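Local structure of protein A52 (Vaccinia virus, 2VVW) at residues L10-D13 with D14-R18; V92-V96 with Y97-S101; D139-K142 with S143-N147. The protein is a Bcl-2-like protein that targets host toll-like receptor signalling complexes, associating with IRAK2 to inhibit NF-kappa-B signalling and with TRAF6 to activate p38. One frame throughout, in Å; residues are numbered along the deposited sequence. Where two conformers were deposited one is given.

Contact 1 of 3, residues L10-D13 with D14-R18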
loop_
_atom_site.group_PDB
_atom_site.type_symbol
_atom_site.label_atom_id
_atom_site.label_comp_id
_atom_site.label_asym_id
_atom_site.label_seq_id
_atom_site.Cartn_x
_atom_site.Cartn_y
_atom_site.Cartn_z
ATOM N N LEU A 10 0.620 -2.043 10.446
ATOM C CA LEU A 10 2.086 -2.057 10.552
ATOM C C LEU A 10 2.573 -2.226 11.988
ATOM O O LEU A 10 3.426 -3.077 12.261
ATOM C CB LEU A 10 2.675 -0.786 9.967
ATOM C CG LEU A 10 4.202 -0.689 9.892
ATOM C CD1 LEU A 10 4.839 -1.922 9.262
ATOM C CD2 LEU A 10 4.564 0.566 9.131
ATOM N N GLU A 11 2.014 -1.435 12.898
ATOM C CA GLU A 11 2.407 -1.473 14.313
ATOM C C GLU A 11 1.300 -2.026 15.235
ATOM O O GLU A 11 1.345 -1.856 16.442
ATOM C CB GLU A 11 2.836 -0.078 14.748
ATOM C CG GLU A 11 4.044 0.432 13.985
ATOM C CD GLU A 11 4.392 1.884 14.288
ATOM O OE1 GLU A 11 3.540 2.621 14.819
ATOM O OE2 GLU A 11 5.530 2.294 13.986
ATOM N N TYR A 12 0.332 -2.724 14.653
ATOM C CA TYR A 12 -0.823 -3.216 15.374
ATOM C C TYR A 12 -0.423 -4.463 16.165
ATOM O O TYR A 12 0.259 -5.344 15.645
ATOM C CB TYR A 12 -1.905 -3.528 14.355
ATOM C CG TYR A 12 -3.322 -3.747 14.851
ATOM C CD1 TYR A 12 -4.159 -2.674 15.138
ATOM C CD2 TYR A 12 -3.852 -5.022 14.930
ATOM C CE1 TYR A 12 -5.487 -2.873 15.538
ATOM C CE2 TYR A 12 -5.187 -5.236 15.328
ATOM C CZ TYR A 12 -5.987 -4.161 15.618
ATOM O OH TYR A 12 -7.284 -4.381 15.997
ATOM N N ASP A 13 -0.860 -4.533 17.421
ATOM C CA ASP A 13 -0.449 -5.611 18.327
ATOM C C ASP A 13 -1.521 -6.672 18.548
ATOM O O ASP A 13 -1.247 -7.673 19.211
ATOM C CB ASP A 13 -0.049 -5.035 19.685
ATOM C CG ASP A 13 1.268 -4.295 19.652
ATOM O OD1 ASP A 13 2.135 -4.618 18.815
ATOM O OD2 ASP A 13 1.450 -3.402 20.496
ATOM N N ASP A 14 -2.725 -6.465 18.009
ATOM C CA ASP A 14 -3.811 -7.425 18.278
ATOM C C ASP A 14 -4.323 -8.098 17.008
ATOM O O ASP A 14 -3.748 -7.956 15.941
ATOM C CB ASP A 14 -4.963 -6.755 19.021
ATOM C CG ASP A 14 -5.548 -7.638 20.136
ATOM O OD1 ASP A 14 -5.644 -8.892 20.002
ATOM O OD2 ASP A 14 -5.913 -7.050 21.158
ATOM N N LEU A 15 -5.370 -8.891 17.164
ATOM C CA LEU A 15 -6.024 -9.544 16.061
ATOM C C LEU A 15 -7.447 -9.818 16.551
ATOM O O LEU A 15 -7.714 -10.804 17.230
ATOM C CB LEU A 15 -5.264 -10.820 15.665
ATOM C CG LEU A 15 -5.802 -11.572 14.445
ATOM C CD1 LEU A 15 -6.102 -10.596 13.380
ATOM C CD2 LEU A 15 -4.837 -12.643 13.945
ATOM N N LEU A 16 -8.355 -8.905 16.243
ATOM C CA LEU A 16 -9.721 -8.957 16.762
ATOM C C LEU A 16 -10.717 -9.420 15.703
ATOM O O LEU A 16 -10.368 -9.537 14.528
ATOM C CB LEU A 16 -10.106 -7.585 17.340
ATOM C CG LEU A 16 -9.132 -7.022 18.398
ATOM C CD1 LEU A 16 -9.502 -5.593 18.778
ATOM C CD2 LEU A 16 -9.041 -7.917 19.646
ATOM N N ASP A 17 -11.951 -9.710 16.122
ATOM C CA ASP A 17 -12.952 -10.265 15.209
ATOM C C ASP A 17 -13.132 -9.386 13.968
ATOM O O ASP A 17 -13.216 -9.896 12.853
ATOM C CB ASP A 17 -14.293 -10.466 15.911
ATOM C CG ASP A 17 -14.294 -11.662 16.862
ATOM O OD1 ASP A 17 -13.370 -12.508 16.796
ATOM O OD2 ASP A 17 -15.227 -11.736 17.695
ATOM N N ARG A 18 -13.167 -8.070 14.180
ATOM C CA ARG A 18 -13.371 -7.088 13.113
ATOM C C ARG A 18 -12.196 -6.941 12.166
ATOM O O ARG A 18 -12.348 -6.349 11.099
ATOM C CB ARG A 18 -13.664 -5.718 13.717
ATOM C CG ARG A 18 -12.471 -5.092 14.476
ATOM C CD ARG A 18 -11.602 -4.169 13.624
ATOM N NE ARG A 18 -10.496 -3.600 14.402
ATOM C CZ ARG A 18 -10.603 -2.575 15.237
ATOM N NH1 ARG A 18 -11.778 -1.989 15.431
ATOM N NH2 ARG A 18 -9.527 -2.150 15.906
#
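The ring of Y12 lies alongside the backbone that follows it, with the carbonyl oxygen of D14 set against one ring edge. Y12 CD2 comes to 3.1 Å from D14 O, close to the ring plane, so the polar oxygen faces polarised ring C-H groups and not the pi cloud. This matters because D14 O is buried by the contact and has no hydrogen-bonding partner in the model. With CG anti to the backbone N (chi1 -166°), the Y12 side chain runs forward along the chain and carries its hydroxyl past L15 to L16 and R18.

At the hydroxyl the contact turns polar. R18 NH2 donates to Y12 OH over 3.2 Å, the N-H pointing at the oxygen with an angle of 151°. The oxygen sits at the edge of the guanidinium, somewhat tilted from its plane, and since ring and guanidinium planes are 47° apart the two groups do not stack. L16 adds a methyl, its CD1 3.8 Å from Y12 OH. Beyond these segments D19 is the stronger partner of the hydroxyl, and its OD2 also accepts from L16 N.

In this loop before helix 21-35, the phenol oxygen thus has two polar partners, the D19 carboxylate more strongly than the R18 N-H, which probably limits how freely the ring can shift. The arginine probably also offsets part of the negative charge that D19 brings to the site.

Contact 2 of 3, residues V92-V96 with Y97-S101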
loop_
_atom_site.group_PDB
_atom_site.type_symbol
_atom_site.label_atom_id
_atom_site.label_comp_id
_atom_site.label_asym_id
_atom_site.label_seq_id
_atom_site.Cartn_x
_atom_site.Cartn_y
_atom_site.Cartn_z
ATOM N N VAL A 92 -1.674 -33.190 -1.673
ATOM C CA VAL A 92 -2.766 -34.151 -1.739
ATOM C C VAL A 92 -4.037 -33.516 -1.183
ATOM O O VAL A 92 -5.070 -33.502 -1.845
ATOM C CB VAL A 92 -2.426 -35.467 -0.964
ATOM C CG1 VAL A 92 -3.511 -36.513 -1.159
ATOM C CG2 VAL A 92 -1.075 -36.037 -1.414
ATOM N N LYS A 93 -3.952 -32.988 0.032
ATOM C CA LYS A 93 -5.065 -32.297 0.645
ATOM C C LYS A 93 -4.488 -31.156 1.437
ATOM O O LYS A 93 -3.692 -31.370 2.345
ATOM C CB LYS A 93 -5.868 -33.224 1.562
ATOM C CG LYS A 93 -7.219 -32.629 1.959
ATOM C CD LYS A 93 -7.782 -33.224 3.240
ATOM C CE LYS A 93 -9.063 -32.495 3.667
ATOM N NZ LYS A 93 -9.343 -32.574 5.139
ATOM N N LEU A 94 -4.896 -29.944 1.077
ATOM C CA LEU A 94 -4.318 -28.724 1.609
ATOM C C LEU A 94 -4.697 -28.551 3.070
ATOM O O LEU A 94 -5.857 -28.752 3.442
ATOM C CB LEU A 94 -4.838 -27.531 0.808
ATOM C CG LEU A 94 -3.991 -26.266 0.745
ATOM C CD1 LEU A 94 -2.709 -26.548 0.004
ATOM C CD2 LEU A 94 -4.788 -25.160 0.047
ATOM N N THR A 95 -3.718 -28.188 3.887
ATOM C CA THR A 95 -3.952 -27.920 5.299
ATOM C C THR A 95 -3.698 -26.441 5.584
ATOM O O THR A 95 -3.135 -25.727 4.758
ATOM C CB THR A 95 -3.028 -28.764 6.207
ATOM O OG1 THR A 95 -1.700 -28.231 6.160
ATOM C CG2 THR A 95 -3.017 -30.236 5.773
ATOM N N VAL A 96 -4.134 -25.996 6.760
ATOM C CA VAL A 96 -3.906 -24.619 7.207
ATOM C C VAL A 96 -2.403 -24.335 7.231
ATOM O O VAL A 96 -1.971 -23.220 6.944
ATOM C CB VAL A 96 -4.549 -24.341 8.607
ATOM C CG1 VAL A 96 -3.886 -25.177 9.706
ATOM C CG2 VAL A 96 -4.490 -22.849 8.955
ATOM N N TYR A 97 -1.616 -25.347 7.562
ATOM C CA TYR A 97 -0.161 -25.193 7.652
ATOM C C TYR A 97 0.532 -25.091 6.282
ATOM O O TYR A 97 1.530 -24.392 6.154
ATOM C CB TYR A 97 0.418 -26.293 8.544
ATOM C CG TYR A 97 0.024 -26.059 9.978
ATOM C CD1 TYR A 97 0.654 -25.073 10.733
ATOM C CD2 TYR A 97 -1.011 -26.774 10.566
ATOM C CE1 TYR A 97 0.294 -24.831 12.048
ATOM C CE2 TYR A 97 -1.386 -26.537 11.880
ATOM C CZ TYR A 97 -0.728 -25.565 12.619
ATOM O OH TYR A 97 -1.097 -25.318 13.927
ATOM N N ASP A 98 -0.005 -25.756 5.259
ATOM C CA ASP A 98 0.409 -25.490 3.872
ATOM C C ASP A 98 0.182 -24.018 3.509
ATOM O O ASP A 98 1.040 -23.365 2.906
ATOM C CB ASP A 98 -0.358 -26.378 2.886
ATOM C CG ASP A 98 -0.052 -27.848 3.062
ATOM O OD1 ASP A 98 1.143 -28.198 3.206
ATOM O OD2 ASP A 98 -1.010 -28.645 3.040
ATOM N N CYS A 99 -0.982 -23.493 3.872
ATOM C CA CYS A 99 -1.284 -22.099 3.611
ATOM C C CYS A 99 -0.383 -21.142 4.407
ATOM O O CYS A 99 -0.007 -20.103 3.906
ATOM C CB CYS A 99 -2.730 -21.808 3.921
ATOM S SG CYS A 99 -3.889 -22.786 2.986
ATOM N N ILE A 100 -0.072 -21.473 5.652
ATOM C CA ILE A 100 0.877 -20.686 6.435
ATOM C C ILE A 100 2.257 -20.662 5.755
ATOM O O ILE A 100 2.879 -19.606 5.608
ATOM C CB ILE A 100 0.986 -21.236 7.871
ATOM C CG1 ILE A 100 -0.298 -20.896 8.654
ATOM C CG2 ILE A 100 2.231 -20.703 8.566
ATOM C CD1 ILE A 100 -0.464 -21.636 9.996
ATOM N N SER A 101 2.749 -21.822 5.335
ATOM C CA SER A 101 4.061 -21.885 4.658
ATOM C C SER A 101 4.038 -21.045 3.381
ATOM O O SER A 101 5.006 -20.378 3.024
ATOM C CB SER A 101 4.437 -23.325 4.291
ATOM O OG SER A 101 4.659 -24.142 5.428
HETATM O O HOH W 1 -0.648 -31.413 3.266
HETATM O O HOH W 2 0.724 -29.418 6.310
#
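From CB outward, the T95 side chain meets the first turn of the helix that follows it. CB has D98 OD2 at 3.8 Å and Y97 N at 3.9 Å as its neighbours. Its methyl, CG2, comes to 3.7 Å from D98 OD2, while the other branch does the polar work. OG1 lies between the backbone N and the carbonyl carbon (chi1 74°), which turns it back to the amides at the start of the helix. D98 N donates to T95 OG1 at 3.1 Å with an angle of 162°, and Y97 N adds a weak, strongly bent bond to the same oxygen. A water is hydrogen-bonded to T95 OG1 at 2.7 Å and gives a weak bond to D98 OD1.

The return bond comes from D98. T95 N donates to D98 OD2 at 2.9 Å, reaching the oxygen on its anti side and 23° out of the carboxylate plane. A second water donates to D98 OD2 and to K93 O, tying the approach to the helix to the same carboxylate. The other oxygen, OD1, is taken by Q58 NE2 of helix 51-59, so both oxygens of the aspartate are engaged. The negative charge close to the helix start would be expected to interact favourably with the helix dipole.

Apolar groups line the neighbouring sides. L94 CD1 packs on D98 CB at 3.7 Å, and L94 CD2 approaches C99 SG. V96 and Y97 point the same way, V96 CG1 touching Y97 CD2; both side chains also touch helix 135-153.

The reciprocal bonds between T95 and D98, each side chain accepting from the other's backbone N, form the capping box that opens helix 96-115, with T95 as its N-cap.

Contact 3 of 3, residues D139-K142 with S143-N147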
loop_
_atom_site.group_PDB
_atom_site.type_symbol
_atom_site.label_atom_id
_atom_site.label_comp_id
_atom_site.label_asym_id
_atom_site.label_seq_id
_atom_site.Cartn_x
_atom_site.Cartn_y
_atom_site.Cartn_z
ATOM N N ASP A 139 -9.783 -18.070 7.871
ATOM C CA ASP A 139 -10.350 -18.194 9.226
ATOM C C ASP A 139 -9.463 -19.018 10.163
ATOM O O ASP A 139 -9.279 -18.669 11.330
ATOM C CB ASP A 139 -11.733 -18.856 9.188
ATOM C CG ASP A 139 -12.821 -17.947 8.643
ATOM O OD1 ASP A 139 -12.684 -16.714 8.735
ATOM O OD2 ASP A 139 -13.845 -18.477 8.136
ATOM N N LYS A 140 -8.953 -20.138 9.673
ATOM C CA LYS A 140 -8.116 -21.018 10.498
ATOM C C LYS A 140 -6.778 -20.367 10.822
ATOM O O LYS A 140 -6.280 -20.470 11.956
ATOM C CB LYS A 140 -7.902 -22.367 9.801
ATOM C CG LYS A 140 -9.201 -23.179 9.679
ATOM C CD LYS A 140 -8.998 -24.514 8.963
ATOM C CE LYS A 140 -8.827 -25.659 9.961
ATOM N NZ LYS A 140 -10.097 -25.971 10.707
ATOM N N ILE A 141 -6.210 -19.674 9.836
ATOM C CA ILE A 141 -4.949 -18.961 10.044
ATOM C C ILE A 141 -5.115 -17.893 11.131
ATOM O O ILE A 141 -4.251 -17.734 12.009
ATOM C CB ILE A 141 -4.447 -18.300 8.745
ATOM C CG1 ILE A 141 -3.979 -19.360 7.725
ATOM C CG2 ILE A 141 -3.281 -17.357 9.038
ATOM C CD1 ILE A 141 -3.963 -18.870 6.266
ATOM N N LYS A 142 -6.230 -17.165 11.054
ATOM C CA LYS A 142 -6.571 -16.111 12.020
ATOM C C LYS A 142 -6.629 -16.661 13.447
ATOM O O LYS A 142 -6.026 -16.098 14.358
ATOM C CB LYS A 142 -7.908 -15.467 11.645
ATOM C CG LYS A 142 -8.185 -14.155 12.354
ATOM C CD LYS A 142 -9.609 -13.685 12.102
ATOM C CE LYS A 142 -9.841 -12.316 12.699
ATOM N NZ LYS A 142 -11.161 -11.785 12.321
ATOM N N SER A 143 -7.335 -17.776 13.617
ATOM C CA SER A 143 -7.414 -18.459 14.903
ATOM C C SER A 143 -6.057 -18.837 15.453
ATOM O O SER A 143 -5.807 -18.674 16.635
ATOM C CB SER A 143 -8.280 -19.705 14.797
ATOM O OG SER A 143 -9.619 -19.334 14.575
ATOM N N ILE A 144 -5.187 -19.348 14.586
ATOM C CA ILE A 144 -3.848 -19.743 14.992
ATOM C C ILE A 144 -3.068 -18.523 15.457
ATOM O O ILE A 144 -2.437 -18.573 16.515
ATOM C CB ILE A 144 -3.113 -20.511 13.858
ATOM C CG1 ILE A 144 -3.697 -21.923 13.736
ATOM C CG2 ILE A 144 -1.585 -20.592 14.108
ATOM C CD1 ILE A 144 -3.154 -22.735 12.563
ATOM N N LEU A 145 -3.149 -17.428 14.694
ATOM C CA LEU A 145 -2.427 -16.199 15.025
ATOM C C LEU A 145 -2.911 -15.623 16.342
ATOM O O LEU A 145 -2.114 -15.221 17.185
ATOM C CB LEU A 145 -2.569 -15.161 13.905
ATOM C CG LEU A 145 -1.666 -15.365 12.689
ATOM C CD1 LEU A 145 -2.136 -14.531 11.491
ATOM C CD2 LEU A 145 -0.214 -15.020 13.046
ATOM N N GLN A 146 -4.229 -15.611 16.523
ATOM C CA GLN A 146 -4.826 -15.150 17.764
ATOM C C GLN A 146 -4.300 -15.939 18.956
ATOM O O GLN A 146 -3.935 -15.344 19.975
ATOM C CB GLN A 146 -6.347 -15.247 17.693
ATOM C CG GLN A 146 -7.000 -14.206 16.792
ATOM C CD GLN A 146 -8.507 -14.415 16.645
ATOM O OE1 GLN A 146 -8.982 -15.543 16.578
ATOM N NE2 GLN A 146 -9.257 -13.324 16.604
ATOM N N ASN A 147 -4.266 -17.266 18.829
ATOM C CA ASN A 147 -3.696 -18.126 19.871
ATOM C C ASN A 147 -2.257 -17.761 20.189
ATOM O O ASN A 147 -1.874 -17.677 21.352
ATOM C CB ASN A 147 -3.721 -19.605 19.457
ATOM C CG ASN A 147 -5.103 -20.203 19.499
ATOM O OD1 ASN A 147 -5.945 -19.796 20.296
ATOM N ND2 ASN A 147 -5.347 -21.179 18.633
HETATM O O HOH W 3 -11.104 -17.118 12.748
#
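Two different first torsions bring K142 and Q146 across one another: in K142 CG is anti to the backbone N (chi1 -165°), whereas in Q146 it is anti to the carbonyl carbon (chi1 -73°). Both chains then run extended and meet at an angle near their ends, K142 CE lying 4.1 Å from Q146 NE2. At its base Q146 leans over the preceding turn, with CG 3.2 Å from K142 O. The same carbonyl accepts from Q146 N at 2.9 Å, the ordinary helical bond.

The polar ends serve the loop before helix 21-35. Q146 NE2 donates to L15 O, and K142 NZ to D19 O, with weak bonds to L16 O and D17 O. A lysine tip with three carbonyl oxygens near it probably gains from their partial negative charge, and these bonds hold both long side chains against the loop.

A second side of the helix is apolar. I141 and L145 lie side by side and point the same way, I141 CG2 touching L145 CD1 at 3.9 Å. Around this pair lie I103 of helix 96-115, next to I141, and I48 of helix 43-49, next to L145.

Near S143 a water bridges one turn. It donates to D139 O at 2.8 Å and is hydrogen-bonded to S143 OG at 3.2 Å, so D139 O, which also accepts from S143 N, is gripped twice.

Successive i to i+4 bonds, from S143 N to D139 O onward, mark regular alpha-helix over more than two turns of helix 135-153. With I141 and L145 buried while D139, K140, S143 and N147 are exposed, it is an amphipathic helix of the all-helical Bcl-2-like fold.

Overall arrangement
Along the chain the three contacts follow in series: contact 1 in the loop before helix 21-35, contact 2 at the start of helix 96-115, and contact 3 within helix 135-153. Contact 3 touches both others. Its centre lies about 12 Å from that of contact 1, which it meets through polar bonds and leucine packing, and about 14 Å from that of contact 2, where V96 and Y97 rest on K140, I141 and I144. Contacts 1 and 2 do not touch, their nearest atoms being about 11 Å apart. Helix 135-153 thus joins the N-terminal loop to helix 96-115 within the Bcl-2-like helical bundle of this NF-kappa-B inhibitor.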